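Local atomic coordinates of protein PML (Homo sapiens, PDB entry 6IMQ), a protein that organises PML nuclear bodies, in whose assembly oligomerization through its B1-box zinc finger takes part. Residues S18-L30 and W40-E51. Sequence-based numbering, arbitrary orientation.
Sequences SADFWCFECEQLL and WFLKHEARPLAE. With ZN (zinc ion), chain I.
The Cys2His2 zinc site of the B1-box joins the turn after strand 21-23 to the loop that leads into strand 46-48. Cys-23 SG and Cys-26 SG bind the zinc ion together with His-44 ND1, which lies 2.1 Å from the metal. Both sulfurs sit at the edge of the imidazole, and the ring is sandwiched: Leu-42 CB lies over the centre of one face, while Glu-25 CB makes a CH-pi contact with the other, 3.9 Å from the ring centroid. The Cys-26 amide also donates to Cys-23 SG, so this thiolate is gripped by both metal and backbone. Glu-25 bends at chi2 (118°), bringing OE2 to a weak hydrogen bond with Glu-45 N.

Strands 21-23 and 46-48 pair antiparallel, from the ligand Cys-23 opposite Ala-46 outward. Trp-22 and Arg-47 form a hydrogen-bonded pair, Trp-22 N giving to Arg-47 O (2.9 Å) and Arg-47 N to Trp-22 O; Phe-24 N to Glu-45 O and Leu-49 N to Asp-20 O extend the pairing in both directions. With CG anti to its carbonyl carbon (chi1 -69°), the Phe-24 ring crosses the aliphatic part of Arg-47. Phe-24 CZ lies 3.7 Å from Arg-47 CG. Trp-22 CD1 packs over one face of the Phe-24 ring, offset toward the rim. An alanine here is likely to open a gap beside the aliphatic part of Arg-47 and at the indole edge of Trp-22. Beyond it, Leu-49 directs CD2 to Trp-22 CB (3.9 Å) and CD1 to Leu-29 CD2.

Strand 21-23 is central in the sheet, between 28-30 and 46-48. Helix 32-41 supplies His-38, the fourth zinc ligand, and Phe-35, stacked on Phe-21; Trp-22 NE1 donates to the backbone carbonyl of Asp-7 of the second subunit, and Arg-47 NH1 to OE1 of its Gln-4.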
loop_
_atom_site.group_PDB
_atom_site.type_symbol
_atom_site.label_atom_id
_atom_site.label_comp_id
_atom_site.label_asym_id
_atom_site.label_seq_id
_atom_site.Cartn_x
_atom_site.Cartn_y
_atom_site.Cartn_z
ATOM N N SER B 18 -13.053 9.427 0.941
ATOM C CA SER B 18 -12.635 8.295 0.130
ATOM C C SER B 18 -11.290 7.763 0.600
ATOM O O SER B 18 -10.363 8.524 0.890
ATOM C CB SER B 18 -12.562 8.700 -1.341
ATOM O OG SER B 18 -11.233 8.908 -1.778
ATOM N N ALA B 19 -11.199 6.442 0.694
ATOM C CA ALA B 19 -9.982 5.807 1.167
ATOM C C ALA B 19 -8.853 5.993 0.159
ATOM O O ALA B 19 -9.072 6.085 -1.053
ATOM C CB ALA B 19 -10.209 4.317 1.431
ATOM N N ASP B 20 -7.636 6.078 0.684
ATOM C CA ASP B 20 -6.451 6.188 -0.154
ATOM C C ASP B 20 -5.326 5.275 0.292
ATOM O O ASP B 20 -4.361 5.104 -0.458
ATOM C CB ASP B 20 -5.939 7.629 -0.172
ATOM C CG ASP B 20 -6.892 8.574 -0.862
ATOM O OD1 ASP B 20 -7.473 8.194 -1.902
ATOM O OD2 ASP B 20 -7.056 9.700 -0.356
ATOM N N PHE B 21 -5.412 4.691 1.481
ATOM C CA PHE B 21 -4.352 3.877 2.032
ATOM C C PHE B 21 -4.950 2.656 2.699
ATOM O O PHE B 21 -6.108 2.640 3.121
ATOM C CB PHE B 21 -3.501 4.668 3.024
ATOM C CG PHE B 21 -2.757 5.783 2.393
ATOM C CD1 PHE B 21 -3.362 7.005 2.172
ATOM C CD2 PHE B 21 -1.449 5.598 1.991
ATOM C CE1 PHE B 21 -2.668 8.033 1.573
ATOM C CE2 PHE B 21 -0.745 6.615 1.393
ATOM C CZ PHE B 21 -1.353 7.838 1.177
ATOM N N TRP B 22 -4.142 1.610 2.728
ATOM C CA TRP B 22 -4.461 0.356 3.390
ATOM C C TRP B 22 -3.328 0.083 4.360
ATOM O O TRP B 22 -2.153 0.116 3.974
ATOM C CB TRP B 22 -4.610 -0.783 2.391
ATOM C CG TRP B 22 -4.699 -2.151 3.009
ATOM C CD1 TRP B 22 -3.721 -3.099 3.028
ATOM C CD2 TRP B 22 -5.830 -2.730 3.674
ATOM N NE1 TRP B 22 -4.169 -4.234 3.661
ATOM C CE2 TRP B 22 -5.463 -4.033 4.066
ATOM C CE3 TRP B 22 -7.116 -2.273 3.972
ATOM C CZ2 TRP B 22 -6.332 -4.880 4.748
ATOM C CZ3 TRP B 22 -7.979 -3.118 4.646
ATOM C CH2 TRP B 22 -7.584 -4.407 5.024
ATOM N N CYS B 23 -3.669 -0.157 5.612
ATOM C CA CYS B 23 -2.679 -0.524 6.609
ATOM C C CYS B 23 -2.684 -2.037 6.785
ATOM O O CYS B 23 -3.724 -2.630 7.097
ATOM C CB CYS B 23 -2.934 0.160 7.946
ATOM S SG CYS B 23 -1.672 -0.356 9.104
ATOM N N PHE B 24 -1.515 -2.654 6.622
ATOM C CA PHE B 24 -1.426 -4.104 6.712
ATOM C C PHE B 24 -1.546 -4.609 8.146
ATOM O O PHE B 24 -1.998 -5.738 8.361
ATOM C CB PHE B 24 -0.112 -4.577 6.089
ATOM C CG PHE B 24 -0.050 -4.396 4.609
ATOM C CD1 PHE B 24 -0.820 -5.188 3.782
ATOM C CD2 PHE B 24 0.771 -3.437 4.035
ATOM C CE1 PHE B 24 -0.780 -5.038 2.418
ATOM C CE2 PHE B 24 0.819 -3.282 2.666
ATOM C CZ PHE B 24 0.037 -4.086 1.854
ATOM N N GLU B 25 -1.157 -3.807 9.138
ATOM C CA GLU B 25 -1.239 -4.298 10.510
ATOM C C GLU B 25 -2.547 -3.917 11.198
ATOM O O GLU B 25 -3.076 -4.707 11.989
ATOM C CB GLU B 25 -0.042 -3.795 11.321
ATOM C CG GLU B 25 1.232 -4.606 11.071
ATOM C CD GLU B 25 2.356 -3.773 10.477
ATOM O OE1 GLU B 25 3.425 -3.677 11.115
ATOM O OE2 GLU B 25 2.165 -3.209 9.380
ATOM N N CYS B 26 -3.094 -2.731 10.915
ATOM C CA CYS B 26 -4.432 -2.422 11.406
ATOM C C CYS B 26 -5.507 -3.168 10.613
ATOM O O CYS B 26 -6.588 -3.435 11.145
ATOM C CB CYS B 26 -4.716 -0.917 11.329
ATOM S SG CYS B 26 -3.717 0.200 12.329
ATOM N N GLU B 27 -5.238 -3.475 9.336
ATOM C CA GLU B 27 -6.211 -4.123 8.438
ATOM C C GLU B 27 -7.352 -3.163 8.086
ATOM O O GLU B 27 -8.509 -3.565 7.940
ATOM C CB GLU B 27 -6.748 -5.422 9.050
ATOM C CG GLU B 27 -8.100 -5.310 9.779
ATOM C CD GLU B 27 -8.259 -6.318 10.917
ATOM O OE1 GLU B 27 -7.428 -6.291 11.849
ATOM O OE2 GLU B 27 -9.214 -7.129 10.889
ATOM N N GLN B 28 -7.021 -1.885 7.929
ATOM C CA GLN B 28 -8.038 -0.860 7.779
ATOM C C GLN B 28 -7.725 0.083 6.628
ATOM O O GLN B 28 -6.568 0.279 6.246
ATOM C CB GLN B 28 -8.196 -0.027 9.059
ATOM C CG GLN B 28 -9.124 -0.609 10.081
ATOM C CD GLN B 28 -9.102 0.164 11.382
ATOM O OE1 GLN B 28 -8.561 1.266 11.455
ATOM N NE2 GLN B 28 -9.681 -0.416 12.422
ATOM N N LEU B 29 -8.786 0.684 6.101
ATOM C CA LEU B 29 -8.698 1.697 5.059
ATOM C C LEU B 29 -8.668 3.093 5.662
ATOM O O LEU B 29 -9.400 3.384 6.616
ATOM C CB LEU B 29 -9.892 1.579 4.115
ATOM C CG LEU B 29 -9.983 0.321 3.252
ATOM C CD1 LEU B 29 -11.390 0.161 2.696
ATOM C CD2 LEU B 29 -8.952 0.407 2.148
ATOM N N LEU B 30 -7.837 3.966 5.087
ATOM C CA LEU B 30 -7.715 5.324 5.594
ATOM C C LEU B 30 -7.640 6.335 4.460
ATOM O O LEU B 30 -7.066 6.071 3.399
ATOM C CB LEU B 30 -6.472 5.487 6.476
ATOM C CG LEU B 30 -6.412 4.647 7.743
ATOM C CD1 LEU B 30 -5.014 4.717 8.332
ATOM C CD2 LEU B 30 -7.447 5.123 8.737
ATOM N N TRP B 40 2.033 9.290 12.083
ATOM C CA TRP B 40 2.666 9.981 13.200
ATOM C C TRP B 40 2.647 9.116 14.454
ATOM O O TRP B 40 3.671 8.951 15.129
ATOM C CB TRP B 40 1.954 11.304 13.447
ATOM C CG TRP B 40 2.568 12.071 14.548
ATOM C CD1 TRP B 40 2.212 12.057 15.869
ATOM C CD2 TRP B 40 3.660 12.981 14.434
ATOM N NE1 TRP B 40 3.027 12.908 16.586
ATOM C CE2 TRP B 40 3.922 13.488 15.724
ATOM C CE3 TRP B 40 4.444 13.418 13.358
ATOM C CZ2 TRP B 40 4.935 14.405 15.973
ATOM C CZ3 TRP B 40 5.448 14.336 13.605
ATOM C CH2 TRP B 40 5.689 14.817 14.905
ATOM N N PHE B 41 1.504 8.507 14.746
ATOM C CA PHE B 41 1.291 7.834 16.016
ATOM C C PHE B 41 1.640 6.358 16.002
ATOM O O PHE B 41 1.845 5.782 17.072
ATOM C CB PHE B 41 -0.170 7.998 16.434
ATOM C CG PHE B 41 -0.524 9.397 16.799
ATOM C CD1 PHE B 41 0.082 9.993 17.883
ATOM C CD2 PHE B 41 -1.455 10.113 16.075
ATOM C CE1 PHE B 41 -0.224 11.281 18.248
ATOM C CE2 PHE B 41 -1.775 11.406 16.437
ATOM C CZ PHE B 41 -1.151 11.992 17.523
ATOM N N LEU B 42 1.726 5.737 14.834
ATOM C CA LEU B 42 2.021 4.316 14.733
ATOM C C LEU B 42 3.121 4.118 13.702
ATOM O O LEU B 42 3.363 4.975 12.853
ATOM C CB LEU B 42 0.765 3.511 14.356
ATOM C CG LEU B 42 -0.382 3.657 15.356
ATOM C CD1 LEU B 42 -1.733 3.302 14.754
ATOM C CD2 LEU B 42 -0.127 2.786 16.597
ATOM N N LYS B 43 3.803 2.985 13.802
ATOM C CA LYS B 43 4.791 2.575 12.802
ATOM C C LYS B 43 4.310 1.235 12.239
ATOM O O LYS B 43 4.705 0.167 12.711
ATOM C CB LYS B 43 6.216 2.496 13.386
ATOM C CG LYS B 43 6.353 1.861 14.762
ATOM C CD LYS B 43 6.735 2.891 15.833
ATOM C CE LYS B 43 8.151 2.684 16.382
ATOM N NZ LYS B 43 8.215 1.814 17.597
ATOM N N HIS B 44 3.439 1.305 11.233
ATOM C CA HIS B 44 2.847 0.132 10.608
ATOM C C HIS B 44 3.201 0.090 9.128
ATOM O O HIS B 44 3.287 1.134 8.470
ATOM C CB HIS B 44 1.317 0.137 10.743
ATOM C CG HIS B 44 0.816 -0.172 12.121
ATOM N ND1 HIS B 44 -0.527 -0.174 12.434
ATOM C CD2 HIS B 44 1.466 -0.504 13.262
ATOM C CE1 HIS B 44 -0.682 -0.486 13.706
ATOM N NE2 HIS B 44 0.510 -0.691 14.234
ATOM N N GLU B 45 3.405 -1.118 8.603
ATOM C CA GLU B 45 3.449 -1.298 7.159
ATOM C C GLU B 45 2.099 -0.934 6.560
ATOM O O GLU B 45 1.056 -1.416 7.012
ATOM C CB GLU B 45 3.790 -2.742 6.807
ATOM C CG GLU B 45 5.250 -3.047 6.608
ATOM C CD GLU B 45 5.448 -4.408 5.966
ATOM O OE1 GLU B 45 4.973 -5.417 6.534
ATOM O OE2 GLU B 45 6.059 -4.467 4.879
ATOM N N ALA B 46 2.117 -0.103 5.527
ATOM C CA ALA B 46 0.887 0.317 4.871
ATOM C C ALA B 46 1.231 0.685 3.444
ATOM O O ALA B 46 2.400 0.892 3.098
ATOM C CB ALA B 46 0.223 1.491 5.597
ATOM N N ARG B 47 0.203 0.793 2.619
ATOM C CA ARG B 47 0.455 1.101 1.229
ATOM C C ARG B 47 -0.618 2.000 0.641
ATOM O O ARG B 47 -1.783 1.955 1.060
ATOM C CB ARG B 47 0.538 -0.182 0.395
ATOM C CG ARG B 47 -0.795 -0.850 0.157
ATOM C CD ARG B 47 -0.697 -1.471 -1.209
ATOM N NE ARG B 47 -1.651 -2.515 -1.513
ATOM C CZ ARG B 47 -2.566 -2.405 -2.467
ATOM N NH1 ARG B 47 -2.658 -1.291 -3.185
ATOM N NH2 ARG B 47 -3.386 -3.410 -2.706
ATOM N N PRO B 48 -0.251 2.810 -0.348
ATOM C CA PRO B 48 -1.269 3.470 -1.167
ATOM C C PRO B 48 -2.135 2.430 -1.854
ATOM O O PRO B 48 -1.699 1.313 -2.134
ATOM C CB PRO B 48 -0.451 4.283 -2.179
ATOM C CG PRO B 48 0.930 4.416 -1.544
ATOM C CD PRO B 48 1.119 3.120 -0.800
ATOM N N LEU B 49 -3.382 2.800 -2.102
ATOM C CA LEU B 49 -4.257 1.998 -2.938
ATOM C C LEU B 49 -3.993 2.351 -4.395
ATOM O O LEU B 49 -3.701 3.505 -4.722
ATOM C CB LEU B 49 -5.721 2.240 -2.585
ATOM C CG LEU B 49 -6.155 1.715 -1.219
ATOM C CD1 LEU B 49 -7.575 2.263 -0.975
ATOM C CD2 LEU B 49 -6.140 0.227 -1.093
ATOM N N ALA B 50 -4.067 1.348 -5.265
ATOM C CA ALA B 50 -3.985 1.621 -6.692
ATOM C C ALA B 50 -5.075 2.618 -7.065
ATOM O O ALA B 50 -6.191 2.565 -6.543
ATOM C CB ALA B 50 -4.131 0.330 -7.497
ATOM N N GLU B 51 -4.737 3.559 -7.940
ATOM C CA GLU B 51 -5.699 4.578 -8.363
ATOM C C GLU B 51 -6.716 3.954 -9.314
ATOM O O GLU B 51 -7.286 4.626 -10.166
ATOM C CB GLU B 51 -4.979 5.756 -9.016
ATOM C CG GLU B 51 -4.206 6.624 -8.018
ATOM C CD GLU B 51 -3.225 7.567 -8.688
ATOM O OE1 GLU B 51 -3.627 8.290 -9.623
ATOM O OE2 GLU B 51 -2.045 7.579 -8.282
HETATM ZN ZN ZN I . -1.945 0.701 11.157
HETATM O O HOH W 1 -4.273 6.144 -3.469
#